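Local structure of DynE7 (Micromonospora chersina, 2XEM) at residues 9-14 against 143-148; 35-40 against 99-104; 88-93 against 132-137; 94-99 against 116-121. The protein probably hydrolyses a polyketide thioester in dynemicin biosynthesis, acting as a hot-dog-fold thioesterase that can bind a conjugated polyene. One frame throughout, in Å; residues are numbered along the deposited sequence.

Contact 1. Residues 9-14 against 143-148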
# COMPACT_ATOMS: atom_id res chain seq x y z
N ASP D 9 3.35 -26.05 -17.52
CA ASP D 9 3.51 -24.62 -17.63
C ASP D 9 2.82 -23.91 -16.46
O ASP D 9 1.92 -24.44 -15.79
CB ASP D 9 3.09 -24.09 -19.03
CG ASP D 9 1.60 -24.09 -19.35
OD1 ASP D 9 0.86 -24.94 -18.80
OD2 ASP D 9 1.18 -23.27 -20.20
N SER D 10 3.33 -22.75 -16.16
CA SER D 10 2.68 -21.91 -15.20
C SER D 10 2.17 -20.66 -15.83
O SER D 10 2.62 -20.27 -16.90
CB SER D 10 3.61 -21.63 -14.03
OG SER D 10 4.75 -20.92 -14.47
N TYR D 11 1.17 -20.06 -15.20
CA TYR D 11 0.70 -18.74 -15.57
C TYR D 11 1.69 -17.69 -15.06
O TYR D 11 2.06 -17.72 -13.88
CB TYR D 11 -0.70 -18.51 -15.01
CG TYR D 11 -1.17 -17.12 -15.33
CD1 TYR D 11 -1.59 -16.78 -16.61
CD2 TYR D 11 -1.11 -16.11 -14.37
CE1 TYR D 11 -1.94 -15.47 -16.93
CE2 TYR D 11 -1.48 -14.80 -14.68
CZ TYR D 11 -1.90 -14.49 -15.95
OH TYR D 11 -2.26 -13.22 -16.25
N VAL D 12 2.09 -16.76 -15.93
CA VAL D 12 3.11 -15.78 -15.60
C VAL D 12 2.49 -14.41 -15.48
O VAL D 12 1.89 -13.92 -16.45
CB VAL D 12 4.29 -15.78 -16.59
CG1 VAL D 12 5.30 -14.68 -16.23
CG2 VAL D 12 4.97 -17.15 -16.61
N HIS D 13 2.56 -13.82 -14.26
CA HIS D 13 2.24 -12.41 -14.07
C HIS D 13 3.53 -11.64 -13.89
O HIS D 13 4.27 -11.90 -12.95
CB HIS D 13 1.30 -12.21 -12.86
CG HIS D 13 1.13 -10.78 -12.47
ND1 HIS D 13 0.42 -9.89 -13.22
CD2 HIS D 13 1.65 -10.12 -11.40
CE1 HIS D 13 0.50 -8.73 -12.59
NE2 HIS D 13 1.21 -8.83 -11.48
N ARG D 14 3.81 -10.71 -14.80
CA ARG D 14 5.02 -9.89 -14.77
C ARG D 14 4.80 -8.67 -13.88
O ARG D 14 3.83 -7.95 -14.06
CB ARG D 14 5.37 -9.46 -16.20
CG ARG D 14 6.69 -8.72 -16.35
CD ARG D 14 6.82 -8.20 -17.76
NE ARG D 14 7.89 -7.21 -17.92
CZ ARG D 14 7.75 -5.90 -17.74
NH1 ARG D 14 6.59 -5.40 -17.34
NH2 ARG D 14 8.78 -5.08 -17.93
N SER D 143 -7.23 -25.58 -14.52
CA SER D 143 -6.79 -26.95 -14.78
C SER D 143 -5.67 -27.04 -15.81
O SER D 143 -4.93 -28.01 -15.81
CB SER D 143 -7.98 -27.84 -15.14
OG SER D 143 -8.84 -27.88 -14.01
N ARG D 144 -5.48 -26.01 -16.62
CA ARG D 144 -4.37 -25.95 -17.59
C ARG D 144 -3.01 -25.75 -16.91
O ARG D 144 -1.98 -25.98 -17.53
CB ARG D 144 -4.62 -24.87 -18.65
CG ARG D 144 -5.89 -25.12 -19.47
CD ARG D 144 -5.92 -24.36 -20.79
NE ARG D 144 -5.86 -22.91 -20.61
CZ ARG D 144 -6.92 -22.11 -20.51
NH1 ARG D 144 -8.15 -22.62 -20.58
NH2 ARG D 144 -6.76 -20.80 -20.36
N TYR D 145 -3.02 -25.31 -15.63
CA TYR D 145 -1.81 -25.05 -14.85
C TYR D 145 -1.72 -25.94 -13.60
O TYR D 145 -1.14 -25.52 -12.59
CB TYR D 145 -1.72 -23.55 -14.46
CG TYR D 145 -1.80 -22.64 -15.67
CD1 TYR D 145 -0.68 -22.37 -16.44
CD2 TYR D 145 -3.02 -22.12 -16.09
CE1 TYR D 145 -0.75 -21.54 -17.56
CE2 TYR D 145 -3.10 -21.30 -17.22
CZ TYR D 145 -1.97 -21.01 -17.94
OH TYR D 145 -2.08 -20.19 -19.04
N ALA D 146 -2.35 -27.13 -13.65
CA ALA D 146 -2.33 -28.08 -12.53
C ALA D 146 -0.93 -28.62 -12.21
O ALA D 146 -0.20 -29.07 -13.10
CB ALA D 146 -3.31 -29.23 -12.77
N VAL D 147 -0.59 -28.58 -10.92
CA VAL D 147 0.60 -29.25 -10.37
C VAL D 147 0.38 -30.76 -10.56
O VAL D 147 -0.73 -31.22 -10.35
CB VAL D 147 0.80 -28.83 -8.87
CG1 VAL D 147 1.76 -29.76 -8.13
CG2 VAL D 147 1.26 -27.39 -8.78
N VAL D 148 1.41 -31.49 -11.01
CA VAL D 148 1.32 -32.94 -11.22
C VAL D 148 2.09 -33.76 -10.17
O VAL D 148 3.17 -33.34 -9.73
CB VAL D 148 1.63 -33.41 -12.68
CG1 VAL D 148 0.75 -32.70 -13.69
CG2 VAL D 148 3.10 -33.22 -13.05
O HOH W 1 0.70 -19.88 -20.06
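Y145 lays its ring against the backbone leading into strand 11-16, and Y11 CB sits over one face of that ring, 4.0 Å from the centroid and 10° off the normal, a CH-pi contact. Beside it, Y11 N comes to 3.2 Å from Y145 CD1, while D9 O reaches the edge of the ring, 3.4 Å from the same CD1 of Y145. The D9 carboxylate runs past this margin at a slant, its plane 24° from that of the ring, with D9 OD2 3.7 Å from Y145 CE1. One water links the polar ends: it lies 3.0 Å from Y145 OH and gives a weak bond to D9 OD2. In this hot-dog fold strand 11-16 pairs with strand 80-91, and the tail beyond helix 136-143, turned by a type I turn from S143 to A146, is tied to that same neighbour by backbone bonding of Y145 with L87. With an alanine replacing Y145, the CB of Y11 would probably lose its aromatic cover and the water its hydroxyl partner. Since Y11 CG stands anti to the backbone N (chi1 177°), the Y11 ring swings off to helix 32-48, where its OH bonds D47 and F44 meets it edge-to-face.

Contact 2. Residues 35-40 against 99-104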
# COMPACT_ATOMS: atom_id res chain seq x y z
N HIS D 35 0.49 -9.07 -1.83
CA HIS D 35 -0.27 -8.27 -2.80
C HIS D 35 -0.13 -8.84 -4.19
O HIS D 35 -1.11 -8.92 -4.91
CB HIS D 35 0.19 -6.79 -2.83
CG HIS D 35 -0.22 -6.01 -1.64
ND1 HIS D 35 -1.29 -5.19 -1.67
CD2 HIS D 35 0.37 -5.93 -0.43
CE1 HIS D 35 -1.37 -4.65 -0.47
NE2 HIS D 35 -0.39 -5.09 0.31
N TRP D 36 1.11 -9.25 -4.57
CA TRP D 36 1.42 -9.76 -5.89
C TRP D 36 0.67 -11.05 -6.24
O TRP D 36 0.41 -11.28 -7.42
CB TRP D 36 2.92 -9.96 -6.06
CG TRP D 36 3.76 -8.73 -5.91
CD1 TRP D 36 3.34 -7.42 -5.90
CD2 TRP D 36 5.18 -8.69 -5.75
NE1 TRP D 36 4.40 -6.58 -5.71
CE2 TRP D 36 5.55 -7.33 -5.62
CE3 TRP D 36 6.18 -9.68 -5.71
CZ2 TRP D 36 6.87 -6.94 -5.46
CZ3 TRP D 36 7.50 -9.29 -5.50
CH2 TRP D 36 7.84 -7.94 -5.39
N GLN D 37 0.33 -11.87 -5.23
CA GLN D 37 -0.56 -13.05 -5.40
C GLN D 37 -1.93 -12.62 -5.89
O GLN D 37 -2.48 -13.23 -6.80
CB GLN D 37 -0.70 -13.81 -4.08
CG GLN D 37 0.57 -14.51 -3.67
CD GLN D 37 0.42 -15.33 -2.41
OE1 GLN D 37 -0.64 -15.42 -1.81
NE2 GLN D 37 1.50 -15.93 -1.98
N GLY D 38 -2.46 -11.55 -5.27
CA GLY D 38 -3.71 -10.92 -5.64
C GLY D 38 -3.65 -10.41 -7.08
O GLY D 38 -4.53 -10.72 -7.87
N HIS D 39 -2.62 -9.62 -7.41
CA HIS D 39 -2.44 -9.07 -8.76
C HIS D 39 -2.37 -10.19 -9.79
O HIS D 39 -2.96 -10.11 -10.87
CB HIS D 39 -1.15 -8.25 -8.86
CG HIS D 39 -0.97 -7.15 -7.86
ND1 HIS D 39 -2.02 -6.67 -7.10
CD2 HIS D 39 0.15 -6.49 -7.53
CE1 HIS D 39 -1.51 -5.69 -6.37
NE2 HIS D 39 -0.22 -5.56 -6.58
N CYS D 40 -1.58 -11.23 -9.48
CA CYS D 40 -1.45 -12.40 -10.32
C CYS D 40 -2.80 -13.11 -10.56
O CYS D 40 -3.14 -13.36 -11.71
CB CYS D 40 -0.41 -13.36 -9.75
SG CYS D 40 -0.15 -14.84 -10.76
N PHE D 99 2.81 -20.30 -5.94
CA PHE D 99 3.50 -19.19 -6.61
C PHE D 99 4.99 -19.34 -6.45
O PHE D 99 5.45 -19.63 -5.35
CB PHE D 99 3.06 -17.82 -6.06
CG PHE D 99 1.57 -17.56 -6.06
CD1 PHE D 99 0.96 -16.89 -7.11
CD2 PHE D 99 0.78 -17.97 -4.98
CE1 PHE D 99 -0.42 -16.65 -7.10
CE2 PHE D 99 -0.60 -17.75 -4.99
CZ PHE D 99 -1.18 -17.08 -6.05
N ASP D 100 5.73 -19.21 -7.56
CA ASP D 100 7.16 -18.96 -7.56
C ASP D 100 7.36 -17.49 -7.93
O ASP D 100 6.70 -17.00 -8.84
CB ASP D 100 7.88 -19.83 -8.61
CG ASP D 100 8.13 -21.28 -8.22
OD1 ASP D 100 7.81 -21.67 -7.06
OD2 ASP D 100 8.69 -22.02 -9.04
N TYR D 101 8.24 -16.79 -7.20
CA TYR D 101 8.55 -15.39 -7.54
C TYR D 101 9.96 -15.38 -8.05
O TYR D 101 10.91 -15.56 -7.28
CB TYR D 101 8.46 -14.47 -6.32
CG TYR D 101 7.14 -14.48 -5.58
CD1 TYR D 101 6.27 -13.41 -5.67
CD2 TYR D 101 6.81 -15.52 -4.70
CE1 TYR D 101 5.11 -13.35 -4.91
CE2 TYR D 101 5.64 -15.49 -3.96
CZ TYR D 101 4.80 -14.39 -4.04
OH TYR D 101 3.70 -14.30 -3.24
N VAL D 102 10.11 -15.19 -9.36
CA VAL D 102 11.40 -15.30 -10.02
C VAL D 102 11.83 -13.94 -10.58
O VAL D 102 11.13 -13.39 -11.44
CB VAL D 102 11.39 -16.42 -11.11
CG1 VAL D 102 12.77 -16.57 -11.77
CG2 VAL D 102 10.93 -17.76 -10.51
N ARG D 103 12.95 -13.39 -10.07
CA ARG D 103 13.55 -12.23 -10.73
C ARG D 103 14.17 -12.70 -12.05
O ARG D 103 15.03 -13.58 -12.03
CB ARG D 103 14.61 -11.53 -9.84
CG ARG D 103 15.35 -10.41 -10.61
CD ARG D 103 16.32 -9.60 -9.78
NE ARG D 103 17.31 -10.42 -9.09
CZ ARG D 103 17.52 -10.39 -7.78
NH1 ARG D 103 16.83 -9.56 -7.01
NH2 ARG D 103 18.43 -11.18 -7.24
N VAL D 104 13.73 -12.12 -13.18
CA VAL D 104 14.24 -12.43 -14.52
C VAL D 104 15.14 -11.32 -15.07
O VAL D 104 15.81 -11.53 -16.07
CB VAL D 104 13.12 -12.83 -15.52
CG1 VAL D 104 12.45 -14.12 -15.07
CG2 VAL D 104 12.10 -11.70 -15.69
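Q37 lies flat on F99: its amide is stacked on the aromatic ring, the two planes only 8° apart, while the same amide reaches on to a second aromatic residue. Q37 CG sits over the centre of the F99 ring, 3.7 Å from the centroid in a CH-pi contact, and Q37 CD stays over the rim, 3.7 Å from F99 CE2. At the end of the extended chain Q37 NE2 donates to Y101 OH at 3.0 Å; the bond is bent, and the hydroxyl stands somewhat out of the amide plane. That hydroxyl is held again by Y33 O, and the Q37 amide makes a further weak bond to H68 O, which probably helps to hold the amide in this orientation. With CG beside the backbone N (chi1 -70°), Q37 leans across F99. This is the core of a hot-dog fold: helix 32-48 packs against the curled antiparallel sheet, here crossing strand 99-104 at 107° with the axes 10.5 Å apart. A leucine in place of Q37 might still cover F99, but would probably leave Y101 OH without its amide donor. One residue earlier in the helix, W36 CE3 meets Y101 CD1 at 3.7 Å, the tyrosine carbon lying at the indole edge, while W36 NE1 bonds E21. Further along the helix, C40 SG lies at the edge of the F99 ring, 4.1 Å from F99 CE1, a sulfur-aromatic contact. H35, its CB directed away from the strand, bonds H35 of the second subunit.

Contact 3. Residues 88-93 against 132-137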
# COMPACT_ATOMS: atom_id res chain seq x y z
N ASP D 88 -2.68 -25.91 -7.27
CA ASP D 88 -2.35 -27.06 -6.39
C ASP D 88 -3.48 -28.04 -6.29
O ASP D 88 -3.26 -29.24 -6.41
CB ASP D 88 -1.96 -26.59 -4.99
CG ASP D 88 -0.64 -25.88 -4.95
OD1 ASP D 88 0.11 -25.95 -5.95
OD2 ASP D 88 -0.33 -25.28 -3.90
N ARG D 89 -4.69 -27.53 -6.02
CA ARG D 89 -5.88 -28.37 -5.94
C ARG D 89 -7.15 -27.54 -5.95
O ARG D 89 -7.16 -26.38 -5.53
CB ARG D 89 -5.83 -29.37 -4.75
CG ARG D 89 -5.71 -28.73 -3.38
CD ARG D 89 -4.91 -29.60 -2.42
NE ARG D 89 -3.57 -29.06 -2.18
CZ ARG D 89 -3.28 -28.11 -1.30
NH1 ARG D 89 -4.23 -27.57 -0.55
NH2 ARG D 89 -2.03 -27.68 -1.16
N LEU D 90 -8.20 -28.16 -6.48
CA LEU D 90 -9.54 -27.63 -6.52
C LEU D 90 -10.34 -28.58 -5.69
O LEU D 90 -10.40 -29.76 -6.03
CB LEU D 90 -10.04 -27.59 -7.97
CG LEU D 90 -10.94 -26.43 -8.28
CD1 LEU D 90 -10.22 -25.36 -9.10
CD2 LEU D 90 -12.24 -26.92 -8.95
N ASP D 91 -10.86 -28.10 -4.56
CA ASP D 91 -11.59 -28.90 -3.58
C ASP D 91 -12.93 -28.24 -3.22
O ASP D 91 -13.01 -27.47 -2.26
CB ASP D 91 -10.71 -29.13 -2.33
CG ASP D 91 -11.28 -30.08 -1.29
OD1 ASP D 91 -12.14 -30.93 -1.65
OD2 ASP D 91 -10.83 -30.02 -0.12
N GLY D 92 -13.96 -28.54 -4.04
CA GLY D 92 -15.31 -28.01 -3.89
C GLY D 92 -15.45 -26.60 -4.42
O GLY D 92 -15.32 -26.38 -5.63
N HIS D 93 -15.80 -25.65 -3.52
CA HIS D 93 -15.81 -24.20 -3.72
C HIS D 93 -14.41 -23.59 -3.47
O HIS D 93 -14.24 -22.39 -3.67
CB HIS D 93 -16.91 -23.53 -2.84
CG HIS D 93 -16.59 -23.45 -1.39
ND1 HIS D 93 -16.36 -22.24 -0.77
CD2 HIS D 93 -16.48 -24.44 -0.48
CE1 HIS D 93 -16.10 -22.54 0.50
NE2 HIS D 93 -16.17 -23.85 0.72
N VAL D 132 -20.24 -20.82 -3.14
CA VAL D 132 -20.76 -21.12 -4.48
C VAL D 132 -19.73 -22.06 -5.13
O VAL D 132 -18.54 -21.94 -4.85
CB VAL D 132 -20.96 -19.81 -5.30
CG1 VAL D 132 -21.24 -20.07 -6.77
CG2 VAL D 132 -22.06 -18.94 -4.70
N GLU D 133 -20.20 -23.00 -5.97
CA GLU D 133 -19.33 -23.85 -6.78
C GLU D 133 -18.32 -22.99 -7.56
O GLU D 133 -18.69 -21.90 -8.00
CB GLU D 133 -20.19 -24.63 -7.77
CG GLU D 133 -19.82 -26.10 -7.89
CD GLU D 133 -20.74 -27.02 -7.12
OE1 GLU D 133 -21.57 -27.70 -7.77
OE2 GLU D 133 -20.67 -27.03 -5.87
N VAL D 134 -17.06 -23.45 -7.71
CA VAL D 134 -16.12 -22.78 -8.61
C VAL D 134 -16.78 -22.68 -10.01
O VAL D 134 -17.24 -23.70 -10.52
CB VAL D 134 -14.76 -23.52 -8.67
CG1 VAL D 134 -13.79 -22.81 -9.64
CG2 VAL D 134 -14.13 -23.68 -7.26
N PRO D 135 -16.91 -21.48 -10.61
CA PRO D 135 -17.50 -21.40 -11.97
C PRO D 135 -16.75 -22.30 -12.95
O PRO D 135 -15.53 -22.42 -12.86
CB PRO D 135 -17.37 -19.91 -12.34
CG PRO D 135 -17.32 -19.19 -11.00
CD PRO D 135 -16.55 -20.13 -10.10
N ALA D 136 -17.48 -22.95 -13.88
CA ALA D 136 -16.92 -23.88 -14.87
C ALA D 136 -15.74 -23.26 -15.64
O ALA D 136 -14.71 -23.91 -15.81
CB ALA D 136 -18.01 -24.31 -15.83
N GLU D 137 -15.87 -21.98 -16.04
CA GLU D 137 -14.87 -21.24 -16.80
C GLU D 137 -13.54 -21.16 -16.04
O GLU D 137 -12.47 -21.32 -16.65
CB GLU D 137 -15.39 -19.84 -17.12
CG GLU D 137 -14.45 -19.03 -17.99
CD GLU D 137 -14.86 -17.59 -18.21
OE1 GLU D 137 -14.39 -17.00 -19.21
OE2 GLU D 137 -15.65 -17.04 -17.41
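V134 reaches G92, H93 and L90 with its CG2 methyl. From CB, which points at segment 88-93, CG2 goes to the side of the backbone N and reaches the turn, where V134 CG2 is 3.4 Å from G92 O and 3.8 Å from H93 C. The same methyl, V134 CG2, meets L90 CD2 tip to tip at 4.1 Å. The other branch, CG1, lies anti to the backbone N (chi1 179°) and packs toward I95 on the adjoining strand, so the valine fills the angle between the hairpin turn and the sheet. Residues 91-94 make the tight connection between strands 80-91 and 94-105; G92 turns the chain there with a positive phi of 79°. Before it, D88 and R89 both face A96, a classic beta bulge, two residues on strand 80-91 set against one on strand 94-105.

H93 is the second point of touch. H93 CB lies 3.0 Å from V132 O, a close fit, whereas CG sits between the backbone N and the carbonyl carbon (chi1 74°), which carries the imidazole off to A120 and M122. Beyond V134, P135 takes the N-cap position of helix 136-143 and rests on V52 and C121.

No hydrogen bond crosses from one segment to the other. Aliphatic carbons, the CG2 methyl of V134 and the CB methylene of H93, meet carbonyl oxygens, and V134 meets the L90 methyl. The polar hold is indirect: H93 and V132 both hydrogen-bond through their backbones to C121, which suggests that strand 110-124 helps set the spacing, with van der Waals packing between the segments.

Contact 4. Residues 94-99 against 116-121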
# COMPACT_ATOMS: atom_id res chain seq x y z
N ARG D 94 -13.42 -24.40 -3.02
CA ARG D 94 -12.07 -23.92 -2.72
C ARG D 94 -11.03 -24.19 -3.81
O ARG D 94 -11.07 -25.23 -4.47
CB ARG D 94 -11.57 -24.44 -1.38
CG ARG D 94 -12.13 -23.68 -0.22
CD ARG D 94 -11.88 -24.52 1.03
NE ARG D 94 -12.42 -23.88 2.22
CZ ARG D 94 -11.81 -23.81 3.40
NH1 ARG D 94 -10.61 -24.35 3.57
NH2 ARG D 94 -12.39 -23.19 4.42
N ILE D 95 -10.10 -23.25 -3.96
CA ILE D 95 -9.01 -23.29 -4.93
C ILE D 95 -7.72 -23.01 -4.17
O ILE D 95 -7.59 -21.94 -3.58
CB ILE D 95 -9.22 -22.21 -6.06
CG1 ILE D 95 -10.57 -22.40 -6.81
CG2 ILE D 95 -8.03 -22.19 -7.02
CD1 ILE D 95 -11.06 -21.13 -7.53
N ALA D 96 -6.77 -23.94 -4.22
CA ALA D 96 -5.42 -23.73 -3.69
C ALA D 96 -4.48 -23.51 -4.86
O ALA D 96 -4.45 -24.32 -5.79
CB ALA D 96 -4.98 -24.93 -2.85
N MET D 97 -3.77 -22.38 -4.84
CA MET D 97 -2.78 -21.96 -5.84
C MET D 97 -1.42 -21.87 -5.18
O MET D 97 -1.36 -21.57 -3.99
CB MET D 97 -3.12 -20.55 -6.37
CG MET D 97 -4.33 -20.53 -7.28
SD MET D 97 -5.04 -18.86 -7.34
CE MET D 97 -5.88 -18.83 -5.68
N SER D 98 -0.35 -22.12 -5.95
CA SER D 98 1.03 -21.91 -5.52
C SER D 98 1.76 -20.95 -6.46
O SER D 98 1.35 -20.77 -7.60
CB SER D 98 1.79 -23.24 -5.39
OG SER D 98 1.75 -23.95 -6.62
N PHE D 99 2.81 -20.30 -5.94
CA PHE D 99 3.50 -19.19 -6.61
C PHE D 99 4.99 -19.34 -6.45
O PHE D 99 5.45 -19.63 -5.35
CB PHE D 99 3.06 -17.82 -6.06
CG PHE D 99 1.57 -17.56 -6.06
CD1 PHE D 99 0.96 -16.89 -7.11
CD2 PHE D 99 0.78 -17.97 -4.98
CE1 PHE D 99 -0.42 -16.65 -7.10
CE2 PHE D 99 -0.60 -17.75 -4.99
CZ PHE D 99 -1.18 -17.08 -6.05
N ARG D 116 1.79 -19.55 -1.40
CA ARG D 116 0.58 -20.36 -1.57
C ARG D 116 -0.58 -19.54 -1.08
O ARG D 116 -0.42 -18.74 -0.16
CB ARG D 116 0.62 -21.65 -0.72
CG ARG D 116 1.64 -22.69 -1.10
CD ARG D 116 1.46 -23.97 -0.26
NE ARG D 116 1.36 -23.73 1.20
CZ ARG D 116 2.39 -23.67 2.04
NH1 ARG D 116 3.64 -23.77 1.58
NH2 ARG D 116 2.19 -23.51 3.34
N GLN D 117 -1.77 -19.83 -1.61
CA GLN D 117 -2.99 -19.18 -1.16
C GLN D 117 -4.15 -20.12 -1.42
O GLN D 117 -4.16 -20.80 -2.46
CB GLN D 117 -3.18 -17.91 -2.00
CG GLN D 117 -4.28 -17.02 -1.59
CD GLN D 117 -4.31 -15.92 -2.59
OE1 GLN D 117 -4.94 -16.04 -3.64
NE2 GLN D 117 -3.53 -14.90 -2.35
N THR D 118 -5.14 -20.14 -0.51
CA THR D 118 -6.42 -20.81 -0.76
C THR D 118 -7.49 -19.76 -0.83
O THR D 118 -7.56 -18.90 0.04
CB THR D 118 -6.75 -21.85 0.33
OG1 THR D 118 -5.62 -22.66 0.56
CG2 THR D 118 -7.95 -22.74 -0.05
N VAL D 119 -8.32 -19.84 -1.86
CA VAL D 119 -9.47 -18.95 -2.01
C VAL D 119 -10.78 -19.72 -2.06
O VAL D 119 -10.81 -20.87 -2.50
CB VAL D 119 -9.35 -17.96 -3.22
CG1 VAL D 119 -8.08 -17.15 -3.18
CG2 VAL D 119 -9.56 -18.68 -4.58
N ALA D 120 -11.86 -19.11 -1.61
CA ALA D 120 -13.20 -19.68 -1.73
C ALA D 120 -14.05 -18.78 -2.64
O ALA D 120 -13.97 -17.56 -2.54
CB ALA D 120 -13.85 -19.79 -0.35
N CYS D 121 -14.82 -19.39 -3.55
CA CYS D 121 -15.78 -18.67 -4.37
C CYS D 121 -17.05 -18.46 -3.55
O CYS D 121 -17.62 -19.42 -3.03
CB CYS D 121 -16.07 -19.44 -5.65
SG CYS D 121 -14.62 -19.63 -6.73
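I95 and V119 face each other as a hydrogen-bonded antiparallel pair: I95 N donates to V119 O at 2.9 Å, and V119 N returns a bond to I95 O at 2.8 Å. Two residues on, M97 and Q117 do the same; M97 N to Q117 O, 2.9 Å, is almost straight at 172°, and Q117 N gives to M97 O at 3.0 Å. Each of these four carbonyls also takes a CA-H contact, from R94, T118, A96 or R116. A96, in a non-hydrogen-bonded pair with T118, turns its backbone outward to D88 and R89, and R116, opposite S98, bonds H68 on the next strand.

Side-chain polar groups find partners beyond the pair: S98 OG bonds D88, T118 OG1 bonds D66, and Q117 OE1 accepts from R41 of helix 32-48. M97 and Q117 run side by side; the methionine chain, bent at chi3 (-76°), brings M97 CE to 3.6 Å from Q117 OE1 and 3.7 Å from V119 CG1. I95 CD1 reaches C121 SG at 3.9 Å, and Q117 CB sits at the edge of the F99 ring, 4.0 Å from F99 CE2. I95, M97, Q117 and V119 share one face, and R94, A96, S98, T118 and R116 the other. Such an antiparallel hairpin, with one face turned to the long helix, belongs to the sheet of the hot-dog thioesterase fold.

How the contacts relate
All four contacts reach one curled antiparallel sheet. Contact 1 joins the two ends of the chain, and the other three are nested inside the loop it closes; contact 4 is nested inside contact 3, while contact 2 crosses both along the sequence. Contacts 2 and 4 share F99 on strand 94-105, with centres about 14 Å apart. Contacts 3 and 4, about 10 Å between centres, adjoin through strands 80-91 and 94-105; contacts 2 and 3 lie about 22 Å apart and do not touch. H13 and Y11 of contact 1 pack on H39 and C40, and V147 of the tail on D88 and S98, so the first strand, central helix and tail gather around one sheet.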